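PDB 6JKV: PppA from Pseudomonas aeruginosa, which probably removes phosphate from protein serine and threonine residues as a manganese-binding PP2C-family phosphatase, and regulates the type VI secretion system. Local coordinates for residues G69-V72 with S73-V77; L96-G99 with L100-N104. All coordinates share one frame; numbering follows the deposited sequence.

Both contacts are local, helical ones, and they come in series along the chain: contact 1 (69-77) lies in helix 69-82, contact 2 (96-104) in the next helix, 89-114. Their centres are 13 Å apart. The two helices run in roughly opposite directions over the sheet that contains strand 120-129, and they meet directly: I76 CG1 lies 3.8 Å from V103 CG1, and L75 CD2 lies 4.1 Å from the same V103 methyl. Together they form one helical layer of the PP2C sandwich. Contact 1 sits at the end of that layer beside the manganese site, whereas contact 2 is farther from the metals and closer to the outer surface.

Contact 1. Residues G69-V72 with S73-V77; sequences GDFV and SSLIV
The carbonyl oxygen of D70 accepts a sound hydrogen bond from the backbone of S74, with S74 N to D70 O at 2.9 Å. The hydroxyl S74 OG also points at D70 O, at a doubtfully short 2.5 Å, and F71 O lies 3.0 Å from the same S74 OG. The first torsion of S74 (chi1 49°) puts OG between the backbone N and the carbonyl carbon, facing the D70 and F71 carbonyls of the preceding turn. The neighbouring backbone bonds follow the same spacing of four residues: S73 N to G69 O and L75 N to F71 O, both at 3.0 Å, and I76 N to V72 O at 2.9 Å. The S73 hydroxyl hydrogen-bonds to E45 O, outside the helix.

Two apolar pairs span the same turn. V72 places CG1 anti to its backbone nitrogen (chi1 179°), and this methyl approaches I76 CD1 at 4.3 Å, while I76 CG1 lies 3.4 Å from V72 O, alongside the backbone bond. Both residues also press on S121 of strand 120-129. The ring of F71 makes a looser contact, its CZ standing 4.5 Å from L75 CD2, which approaches obliquely; R114 adds a cation-pi contact to that ring.

At the start of the helix, the D70 carboxylate makes weak hydrogen bonds to F71 N, to A67 N and to H66 ND1, joining the first turn to the chain that leads into it. G69 packs close to G62, which with D61 contributes to a manganese site. The arrangement is that of the first turns of a helix in the alpha/beta sandwich of the PP2C fold, packed on the sheet that holds strand 120-129 and beginning beside the manganese site.

Contact 2. Residues L96-G99 with L100-N104; sequences LRTG and LAQVN
Across the turn that joins L96 to L100 and T98 to Q102, the chain is regular alpha-helix, part of helix 89-114 in the outer layer of the PP2C alpha/beta sandwich. Backbone hydrogen bonding comes first. Four N-H groups reach back four residues: L100 N to L96 O, Q102 N to T98 O and V103 N to G99 O, each at 3.0 Å, and A101 N to R97 O at 2.9 Å.

Side-chain carbons also settle against the carbonyls of the preceding turn. On the side facing strand 120-129 and helix 69-82, the first torsion of L100 (chi1 -72°) sets CG beside the backbone N, which brings it 3.3 Å from L96 O. The side chains of L96 and L100 both pack on L125 of that strand and L80 of that helix. One turn on, V103 sets its CG2 methyl 3.3 Å from G99 O, flanking the carbonyl that its own N-H uses.

Among the polar side chains, T98 bonds back within the helix, its hydroxyl meeting G94 O. Links to other parts of the fold come from R97, whose NH2 forms a salt bridge with E198 of strand 197-202, and from N104, whose amide is held at both ends, by G189 N and by H191 O.

The outer face holds the one direct meeting of side chains across the turn. Q102 turns back through its first torsion (chi1 -61°), with CG beside the backbone N and 3.2 Å from T98 O. The extended chain beyond CG (chi2 164°) carries the amide on toward T98, whose CG2 methyl meets Q102 NE2 at 3.6 Å, the two side chains slanting across one another. At the other end of the amide, Q102 OE1 lies 3.8 Å from G99 CA, where glycine presents no side chain.

Contact 1. Residues G69-V72 with S73-V77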
# COMPACT_ATOMS: atom_id res chain seq x y z
N GLY A 69 4.30 -13.80 -6.91
CA GLY A 69 3.74 -12.54 -6.38
C GLY A 69 4.05 -12.38 -4.91
O GLY A 69 4.53 -11.31 -4.52
N ASP A 70 3.78 -13.43 -4.12
CA ASP A 70 4.01 -13.40 -2.65
C ASP A 70 5.51 -13.31 -2.37
O ASP A 70 5.90 -12.62 -1.40
CB ASP A 70 3.36 -14.59 -1.95
CG ASP A 70 3.65 -15.94 -2.56
OD1 ASP A 70 4.33 -16.00 -3.61
OD2 ASP A 70 3.17 -16.94 -1.98
N PHE A 71 6.33 -13.96 -3.19
CA PHE A 71 7.81 -13.83 -3.15
C PHE A 71 8.20 -12.35 -3.21
O PHE A 71 8.98 -11.89 -2.35
CB PHE A 71 8.45 -14.62 -4.29
CG PHE A 71 9.85 -14.20 -4.64
CD1 PHE A 71 10.90 -14.43 -3.76
CD2 PHE A 71 10.13 -13.56 -5.84
CE1 PHE A 71 12.19 -14.04 -4.08
CE2 PHE A 71 11.42 -13.16 -6.15
CZ PHE A 71 12.45 -13.41 -5.28
N VAL A 72 7.67 -11.61 -4.18
CA VAL A 72 8.06 -10.18 -4.39
C VAL A 72 7.49 -9.33 -3.25
O VAL A 72 8.22 -8.48 -2.72
CB VAL A 72 7.60 -9.67 -5.76
CG1 VAL A 72 7.99 -8.22 -5.96
CG2 VAL A 72 8.16 -10.51 -6.90
N SER A 73 6.24 -9.54 -2.86
CA SER A 73 5.57 -8.69 -1.83
C SER A 73 6.26 -8.90 -0.48
O SER A 73 6.47 -7.90 0.22
CB SER A 73 4.07 -8.93 -1.77
OG SER A 73 3.74 -10.24 -1.34
N SER A 74 6.63 -10.14 -0.15
CA SER A 74 7.31 -10.47 1.12
C SER A 74 8.73 -9.90 1.10
O SER A 74 9.16 -9.36 2.13
CB SER A 74 7.29 -11.94 1.43
OG SER A 74 7.70 -12.68 0.30
N LEU A 75 9.43 -10.00 -0.05
CA LEU A 75 10.79 -9.42 -0.21
C LEU A 75 10.73 -7.91 0.01
O LEU A 75 11.65 -7.34 0.63
CB LEU A 75 11.35 -9.75 -1.60
CG LEU A 75 12.73 -9.15 -1.89
CD1 LEU A 75 13.76 -9.61 -0.86
CD2 LEU A 75 13.21 -9.48 -3.30
N ILE A 76 9.68 -7.27 -0.50
CA ILE A 76 9.45 -5.81 -0.29
C ILE A 76 9.38 -5.54 1.22
O ILE A 76 10.14 -4.67 1.70
CB ILE A 76 8.18 -5.34 -1.02
CG1 ILE A 76 8.44 -5.13 -2.51
CG2 ILE A 76 7.62 -4.09 -0.37
CD1 ILE A 76 7.18 -4.96 -3.31
N VAL A 77 8.48 -6.22 1.93
CA VAL A 77 8.19 -5.90 3.35
C VAL A 77 9.44 -6.20 4.19
O VAL A 77 9.75 -5.38 5.07
CB VAL A 77 6.92 -6.61 3.88
CG1 VAL A 77 5.67 -6.16 3.13
CG2 VAL A 77 7.05 -8.11 3.85

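Contact 2. Residues L96-G99 with L100-N104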
# COMPACT_ATOMS: atom_id res chain seq x y z
N LEU A 96 14.52 4.40 1.73
CA LEU A 96 13.38 3.56 1.27
C LEU A 96 13.44 3.41 -0.25
O LEU A 96 13.28 2.27 -0.74
CB LEU A 96 12.06 4.18 1.71
CG LEU A 96 11.82 4.25 3.22
CD1 LEU A 96 10.69 5.22 3.52
CD2 LEU A 96 11.51 2.88 3.79
N ARG A 97 13.65 4.52 -0.96
CA ARG A 97 13.76 4.53 -2.44
C ARG A 97 14.87 3.57 -2.88
O ARG A 97 14.63 2.78 -3.83
CB ARG A 97 14.07 5.93 -2.97
CG ARG A 97 12.86 6.86 -2.98
CD ARG A 97 13.24 8.24 -3.46
NE ARG A 97 12.10 9.09 -3.74
CZ ARG A 97 11.45 9.15 -4.91
NH1 ARG A 97 11.81 8.37 -5.92
NH2 ARG A 97 10.45 10.00 -5.06
N THR A 98 16.03 3.62 -2.23
CA THR A 98 17.20 2.80 -2.60
C THR A 98 16.88 1.33 -2.35
O THR A 98 17.22 0.49 -3.22
CB THR A 98 18.47 3.22 -1.84
OG1 THR A 98 18.79 4.56 -2.20
CG2 THR A 98 19.64 2.32 -2.15
N GLY A 99 16.26 1.03 -1.21
CA GLY A 99 15.83 -0.34 -0.87
C GLY A 99 14.90 -0.90 -1.93
O GLY A 99 15.05 -2.07 -2.29
N LEU A 100 13.97 -0.08 -2.41
CA LEU A 100 12.98 -0.50 -3.43
C LEU A 100 13.69 -0.72 -4.77
O LEU A 100 13.35 -1.71 -5.47
CB LEU A 100 11.86 0.53 -3.51
CG LEU A 100 10.92 0.53 -2.30
CD1 LEU A 100 9.87 1.61 -2.44
CD2 LEU A 100 10.27 -0.83 -2.14
N ALA A 101 14.66 0.13 -5.12
CA ALA A 101 15.46 -0.06 -6.35
C ALA A 101 16.17 -1.42 -6.30
O ALA A 101 16.12 -2.16 -7.32
CB ALA A 101 16.44 1.07 -6.53
N GLN A 102 16.77 -1.75 -5.16
CA GLN A 102 17.50 -3.04 -4.97
C GLN A 102 16.53 -4.21 -5.09
O GLN A 102 16.90 -5.22 -5.73
CB GLN A 102 18.20 -3.10 -3.61
CG GLN A 102 19.26 -2.02 -3.40
CD GLN A 102 19.64 -1.87 -1.94
OE1 GLN A 102 18.99 -2.40 -1.04
NE2 GLN A 102 20.71 -1.12 -1.70
N VAL A 103 15.34 -4.09 -4.50
CA VAL A 103 14.29 -5.14 -4.60
C VAL A 103 13.91 -5.31 -6.07
O VAL A 103 13.80 -6.47 -6.53
CB VAL A 103 13.06 -4.81 -3.73
CG1 VAL A 103 11.89 -5.71 -4.08
CG2 VAL A 103 13.38 -4.90 -2.25
N ASN A 104 13.70 -4.20 -6.78
CA ASN A 104 13.30 -4.20 -8.21
C ASN A 104 14.33 -4.98 -9.02
O ASN A 104 13.93 -5.84 -9.84
CB ASN A 104 13.14 -2.79 -8.75
CG ASN A 104 12.61 -2.76 -10.16
OD1 ASN A 104 11.42 -3.02 -10.38
ND2 ASN A 104 13.46 -2.46 -11.13